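Local coordinates for protein halocarboxylic acid dehalogenase DehI (Pseudomonas putida, PDB 3BJX) that probably hydrolyses the carbon-halogen bond of small 2-halocarboxylic acids to release halide, at residues A202-A207 against I289-I294; H196-P201 against I284-I289. All blocks are in the same frame, centred on the assembly; numbering follows the deposited sequence.

Contact 1: A202-A207 against I289-I294. With SO4 (sulfate ion), chain E.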
loop_
_atom_site.group_PDB
_atom_site.type_symbol
_atom_site.label_atom_id
_atom_site.label_comp_id
_atom_site.label_asym_id
_atom_site.label_seq_id
_atom_site.Cartn_x
_atom_site.Cartn_y
_atom_site.Cartn_z
ATOM N N ALA A 202 1.082 11.970 -9.188
ATOM C CA ALA A 202 2.293 12.411 -8.475
ATOM C C ALA A 202 2.577 13.849 -8.838
ATOM O O ALA A 202 2.174 14.293 -9.926
ATOM C CB ALA A 202 3.464 11.557 -8.885
ATOM N N SER A 203 3.284 14.566 -7.956
ATOM C CA SER A 203 3.701 15.948 -8.241
ATOM C C SER A 203 4.374 16.017 -9.592
ATOM O O SER A 203 4.298 17.044 -10.281
ATOM C CB SER A 203 4.682 16.482 -7.192
ATOM O OG SER A 203 4.138 16.428 -5.892
ATOM N N ASP A 204 5.019 14.906 -9.963
ATOM C CA ASP A 204 5.770 14.783 -11.223
ATOM C C ASP A 204 4.889 15.065 -12.401
ATOM O O ASP A 204 5.306 15.747 -13.343
ATOM C CB ASP A 204 6.308 13.357 -11.396
ATOM C CG ASP A 204 7.246 12.951 -10.304
ATOM O OD1 ASP A 204 6.818 12.898 -9.114
ATOM O OD2 ASP A 204 8.406 12.662 -10.641
ATOM N N PHE A 205 3.689 14.483 -12.343
ATOM C CA PHE A 205 2.661 14.606 -13.379
ATOM C C PHE A 205 1.946 15.958 -13.325
ATOM O O PHE A 205 1.614 16.519 -14.361
ATOM C CB PHE A 205 1.694 13.416 -13.327
ATOM C CG PHE A 205 2.375 12.084 -13.535
ATOM C CD1 PHE A 205 3.345 11.923 -14.544
ATOM C CD2 PHE A 205 2.066 10.988 -12.731
ATOM C CE1 PHE A 205 3.991 10.708 -14.726
ATOM C CE2 PHE A 205 2.715 9.771 -12.908
ATOM C CZ PHE A 205 3.670 9.623 -13.909
ATOM N N GLN A 206 1.734 16.499 -12.126
ATOM C CA GLN A 206 1.296 17.907 -11.991
ATOM C C GLN A 206 2.216 18.924 -12.690
ATOM O O GLN A 206 1.774 19.959 -13.204
ATOM C CB GLN A 206 1.160 18.276 -10.516
ATOM C CG GLN A 206 0.026 17.548 -9.813
ATOM C CD GLN A 206 -0.069 17.927 -8.344
ATOM O OE1 GLN A 206 0.308 17.153 -7.462
ATOM N NE2 GLN A 206 -0.556 19.128 -8.076
ATOM N N ALA A 207 3.504 18.618 -12.711
ATOM C CA ALA A 207 4.492 19.543 -13.186
ATOM C C ALA A 207 4.621 19.487 -14.691
ATOM O O ALA A 207 4.916 20.490 -15.336
ATOM C CB ALA A 207 5.808 19.232 -12.529
ATOM N N ILE A 289 10.761 5.165 -10.681
ATOM C CA ILE A 289 11.011 4.411 -11.914
ATOM C C ILE A 289 10.451 5.053 -13.184
ATOM O O ILE A 289 11.131 5.073 -14.212
ATOM C CB ILE A 289 10.461 2.945 -11.806
ATOM C CG1 ILE A 289 11.181 2.178 -10.693
ATOM C CG2 ILE A 289 10.598 2.208 -13.124
ATOM C CD1 ILE A 289 10.372 0.990 -10.197
ATOM N N SER A 290 9.196 5.522 -13.136
ATOM C CA SER A 290 8.497 5.990 -14.334
ATOM C C SER A 290 9.197 7.202 -14.962
ATOM O O SER A 290 9.297 7.319 -16.202
ATOM C CB SER A 290 7.049 6.378 -13.990
ATOM O OG SER A 290 6.232 5.255 -13.702
ATOM N N ILE A 291 9.644 8.110 -14.089
ATOM C CA ILE A 291 10.235 9.398 -14.483
ATOM C C ILE A 291 11.675 9.225 -14.933
ATOM O O ILE A 291 12.103 9.863 -15.892
ATOM C CB ILE A 291 10.088 10.487 -13.349
ATOM C CG1 ILE A 291 8.601 10.709 -13.016
ATOM C CG2 ILE A 291 10.783 11.792 -13.712
ATOM C CD1 ILE A 291 7.753 11.250 -14.126
ATOM N N ILE A 292 12.415 8.346 -14.261
ATOM C CA ILE A 292 13.729 7.986 -14.750
ATOM C C ILE A 292 13.606 7.293 -16.104
ATOM O O ILE A 292 14.424 7.533 -16.985
ATOM C CB ILE A 292 14.536 7.128 -13.717
ATOM C CG1 ILE A 292 15.089 8.039 -12.617
ATOM C CG2 ILE A 292 15.691 6.358 -14.392
ATOM C CD1 ILE A 292 15.782 7.323 -11.540
ATOM N N HIS A 293 12.577 6.451 -16.277
ATOM C CA HIS A 293 12.304 5.877 -17.596
ATOM C C HIS A 293 12.080 6.899 -18.684
ATOM O O HIS A 293 12.693 6.807 -19.733
ATOM C CB HIS A 293 11.145 4.888 -17.600
ATOM C CG HIS A 293 11.103 4.054 -18.844
ATOM N ND1 HIS A 293 12.142 3.221 -19.210
ATOM C CD2 HIS A 293 10.168 3.945 -19.819
ATOM C CE1 HIS A 293 11.836 2.626 -20.350
ATOM N NE2 HIS A 293 10.649 3.052 -20.741
ATOM N N ILE A 294 11.210 7.871 -18.445
ATOM C CA ILE A 294 11.000 8.965 -19.398
ATOM C C ILE A 294 12.314 9.709 -19.679
ATOM O O ILE A 294 12.659 9.959 -20.821
ATOM C CB ILE A 294 9.923 9.944 -18.861
ATOM C CG1 ILE A 294 8.531 9.303 -18.925
ATOM C CG2 ILE A 294 9.945 11.278 -19.602
ATOM C CD1 ILE A 294 7.482 9.948 -17.992
HETATM S S SO4 E . 5.748 13.241 -5.354
HETATM O O1 SO4 E . 6.886 13.472 -6.264
HETATM O O2 SO4 E . 6.193 12.478 -4.188
HETATM O O3 SO4 E . 5.232 14.530 -4.917
HETATM O O4 SO4 E . 4.667 12.499 -6.005
#

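Contact 2: H196-P201 against I284-I289. With SO4 (sulfate ion), chain K.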
loop_
_atom_site.group_PDB
_atom_site.type_symbol
_atom_site.label_atom_id
_atom_site.label_comp_id
_atom_site.label_asym_id
_atom_site.label_seq_id
_atom_site.Cartn_x
_atom_site.Cartn_y
_atom_site.Cartn_z
ATOM N N HIS A 196 -0.932 3.543 -13.379
ATOM C CA HIS A 196 -0.018 2.982 -12.393
ATOM C C HIS A 196 -0.790 2.283 -11.265
ATOM O O HIS A 196 -0.196 1.774 -10.311
ATOM C CB HIS A 196 0.811 4.116 -11.792
ATOM C CG HIS A 196 1.803 4.720 -12.740
ATOM N ND1 HIS A 196 1.448 5.621 -13.720
ATOM C CD2 HIS A 196 3.150 4.587 -12.822
ATOM C CE1 HIS A 196 2.525 5.990 -14.389
ATOM N NE2 HIS A 196 3.573 5.384 -13.860
ATOM N N TYR A 197 -2.120 2.272 -11.398
ATOM C CA TYR A 197 -3.050 1.908 -10.320
ATOM C C TYR A 197 -2.736 2.653 -9.039
ATOM O O TYR A 197 -2.551 2.045 -7.969
ATOM C CB TYR A 197 -3.152 0.377 -10.142
ATOM C CG TYR A 197 -3.750 -0.267 -11.369
ATOM C CD1 TYR A 197 -5.124 -0.239 -11.585
ATOM C CD2 TYR A 197 -2.938 -0.855 -12.338
ATOM C CE1 TYR A 197 -5.685 -0.787 -12.723
ATOM C CE2 TYR A 197 -3.491 -1.426 -13.484
ATOM C CZ TYR A 197 -4.870 -1.384 -13.670
ATOM O OH TYR A 197 -5.427 -1.946 -14.806
ATOM N N HIS A 198 -2.675 3.974 -9.169
ATOM C CA HIS A 198 -2.372 4.890 -8.067
ATOM C C HIS A 198 -3.642 5.615 -7.597
ATOM O O HIS A 198 -4.618 5.702 -8.330
ATOM C CB HIS A 198 -1.374 5.946 -8.547
ATOM C CG HIS A 198 0.055 5.483 -8.583
ATOM N ND1 HIS A 198 1.041 6.181 -9.251
ATOM C CD2 HIS A 198 0.665 4.403 -8.038
ATOM C CE1 HIS A 198 2.199 5.558 -9.093
ATOM N NE2 HIS A 198 1.998 4.482 -8.354
ATOM N N HIS A 199 -3.616 6.143 -6.377
ATOM C CA HIS A 199 -4.765 6.836 -5.765
ATOM C C HIS A 199 -4.913 8.258 -6.324
ATOM O O HIS A 199 -5.972 8.884 -6.203
ATOM C CB HIS A 199 -4.577 6.910 -4.253
ATOM C CG HIS A 199 -3.280 7.549 -3.859
ATOM N ND1 HIS A 199 -2.061 6.939 -4.066
ATOM C CD2 HIS A 199 -3.008 8.754 -3.304
ATOM C CE1 HIS A 199 -1.097 7.737 -3.652
ATOM N NE2 HIS A 199 -1.644 8.844 -3.181
ATOM N N GLY A 200 -3.831 8.767 -6.906
ATOM C CA GLY A 200 -3.802 10.104 -7.457
ATOM C C GLY A 200 -2.539 10.346 -8.286
ATOM O O GLY A 200 -1.642 9.477 -8.374
ATOM N N PRO A 201 -2.478 11.518 -8.943
ATOM C CA PRO A 201 -1.318 11.890 -9.732
ATOM C C PRO A 201 -0.134 12.421 -8.881
ATOM O O PRO A 201 -0.327 13.228 -7.982
ATOM C CB PRO A 201 -1.872 12.981 -10.639
ATOM C CG PRO A 201 -2.963 13.582 -9.869
ATOM C CD PRO A 201 -3.540 12.533 -8.997
ATOM N N ILE A 284 6.061 6.197 -4.424
ATOM C CA ILE A 284 7.341 6.858 -4.708
ATOM C C ILE A 284 8.259 5.944 -5.504
ATOM O O ILE A 284 8.830 6.374 -6.512
ATOM C CB ILE A 284 8.117 7.274 -3.445
ATOM C CG1 ILE A 284 7.226 7.986 -2.421
ATOM C CG2 ILE A 284 9.358 8.124 -3.848
ATOM C CD1 ILE A 284 6.942 9.398 -2.704
ATOM N N ALA A 285 8.442 4.704 -5.047
ATOM C CA ALA A 285 9.173 3.703 -5.860
ATOM C C ALA A 285 8.662 3.700 -7.308
ATOM O O ALA A 285 9.461 3.849 -8.238
ATOM C CB ALA A 285 9.114 2.309 -5.257
ATOM N N ASP A 286 7.348 3.563 -7.507
ATOM C CA ASP A 286 6.785 3.499 -8.866
ATOM C C ASP A 286 7.140 4.750 -9.641
ATOM O O ASP A 286 7.539 4.659 -10.815
ATOM C CB ASP A 286 5.255 3.399 -8.858
ATOM C CG ASP A 286 4.736 2.113 -8.238
ATOM O OD1 ASP A 286 5.481 1.129 -8.080
ATOM O OD2 ASP A 286 3.540 2.093 -7.911
ATOM N N ILE A 287 6.945 5.914 -9.001
ATOM C CA ILE A 287 7.169 7.194 -9.661
ATOM C C ILE A 287 8.647 7.405 -9.916
ATOM O O ILE A 287 9.014 7.894 -10.989
ATOM C CB ILE A 287 6.546 8.426 -8.909
ATOM C CG1 ILE A 287 5.019 8.290 -8.746
ATOM C CG2 ILE A 287 6.852 9.715 -9.656
ATOM C CD1 ILE A 287 4.220 8.202 -10.052
ATOM N N THR A 288 9.491 7.035 -8.951
ATOM C CA THR A 288 10.935 7.071 -9.152
ATOM C C THR A 288 11.314 6.356 -10.467
ATOM O O THR A 288 12.089 6.885 -11.280
ATOM C CB THR A 288 11.766 6.494 -7.936
ATOM O OG1 THR A 288 11.612 7.325 -6.776
ATOM C CG2 THR A 288 13.259 6.477 -8.281
ATOM N N ILE A 289 10.761 5.165 -10.681
ATOM C CA ILE A 289 11.011 4.411 -11.914
ATOM C C ILE A 289 10.451 5.053 -13.184
ATOM O O ILE A 289 11.131 5.073 -14.212
ATOM C CB ILE A 289 10.461 2.945 -11.806
ATOM C CG1 ILE A 289 11.181 2.178 -10.693
ATOM C CG2 ILE A 289 10.598 2.208 -13.124
ATOM C CD1 ILE A 289 10.372 0.990 -10.197
HETATM S S SO4 K . -7.925 -3.824 -14.932
HETATM O O1 SO4 K . -7.746 -2.859 -16.021
HETATM O O2 SO4 K . -6.882 -4.849 -14.977
HETATM O O3 SO4 K . -7.840 -3.115 -13.660
HETATM O O4 SO4 K . -9.232 -4.466 -15.045
#

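Contact 1: A202-A207 against I289-I294
In both Asp204 and Ile291 the next carbon along the side chain lies anti to the carbonyl carbon and beside the backbone N, CG of Asp204 at chi1 -61° and CG1 of Ile291 at chi1 -59°, and these torsions turn the carboxylate and CG1 toward each other. This is helix-to-helix packing inside an all-alpha fold: the first turn of the short helix 203-208 rests on the long helix 267-299 near its C-terminal part. The nearest pair of CA atoms, those of Asp204 and Ile291, is 7.7 Å apart, and the buried meeting rests on one isoleucine. Its CG1 comes up to the carboxylate of Asp204, with OD2 at 3.1 Å, while CD1 lies against the CB of Asp204 at 3.7 Å. Asp204 thus presents both a methylene and an oxygen to the same hydrocarbon branch, and OD2 is paired elsewhere, with the amide of Asn129 on helix 112-143. Phe205 brings its ring in from the next position, antiparallel alongside Ile291; CE1 approaches the methyl CD1 of Ile291 obliquely, at 3.8 Å.

Ala202 is the N-cap of helix 203-208, and its carbonyl O accepts from Phe205 N at 2.9 Å and also from Gln206 N. This N-terminal end holds a sulfate ion, probably from the crystallisation liquor, which Trp49 NE1 and Phe52 N also bind. Here the first backbone amide of the helix serves as donor: Ser203 N points at sulfate O4 across 3.2 Å, with an N-H...O angle of 147°.

Contact 2: H196-P201 against I284-I289
The imidazole of His198 and the carboxylate of Asp286 lie almost in one plane, 13° apart, as the two side chains point past each other from opposing backbones. That alignment lets His198 NE2 donate to Asp286 OD2 over 2.9 Å, at an N-H...O angle of 156°, using the lone pair of OD2 that faces away from the other carboxylate oxygen. The CB of Asp286 also sits at the edge of the ring, 3.5 Å from His198 NE2. Further round the same edge, the methyl CD1 of Ile287 meets His198 CE1 at 3.5 Å, its side chain lying aslant to that of His198. One face of the imidazole is covered by His196, whose CB stands 3.2 Å above the ring centre, and the ring of Phe283 also meets it, tilted by about 35°.

Helix 183-195 ends just before this in a Schellman motif, with Tyr197 at positive phi; the loop that follows leads to helix 203-208 and presses on helix 267-299. OD2 of Asp286 has a second mate in the salt bridge to Arg228, which also binds the carbonyl of His196, and OD1 is held by Ser236, so the carboxylate is fixed at both oxygens. A leucine in place of His198 has no N-H to offer OD2, which would probably then rely on Arg228, the direct loop-to-helix hydrogen bond being lost. The loop also meets the second subunit: His198 O accepts from Arg146 of that subunit, and Arg244 of the same neighbour makes a cation-pi contact with Tyr197, whose OH donates to O1 of a second sulfate ion, probably from the crystallisation liquor, at 2.8 Å.

Both contacts are buried, with centres about 9 Å from the centre of the chain and about 8 Å from each other, and both use helix 267-299, with Ile289 common to their segments. Contact 1 sets a helix start against the long helix and has no hydrogen bond between its segments, an isoleucine meeting a carboxylate and a phenyl ring, whereas contact 2 sets a loop against it through a polar bond and, unlike contact 1, borders the second subunit. Ile287 of contact 2 joins the two: its CD1 packs on Phe205 CE2 at 3.6 Å, and its CG1 on the CB of Ala202. A probable hydrogen bond between His196 NE2 and Ser290 OG, 2.7 Å long, adds a polar link.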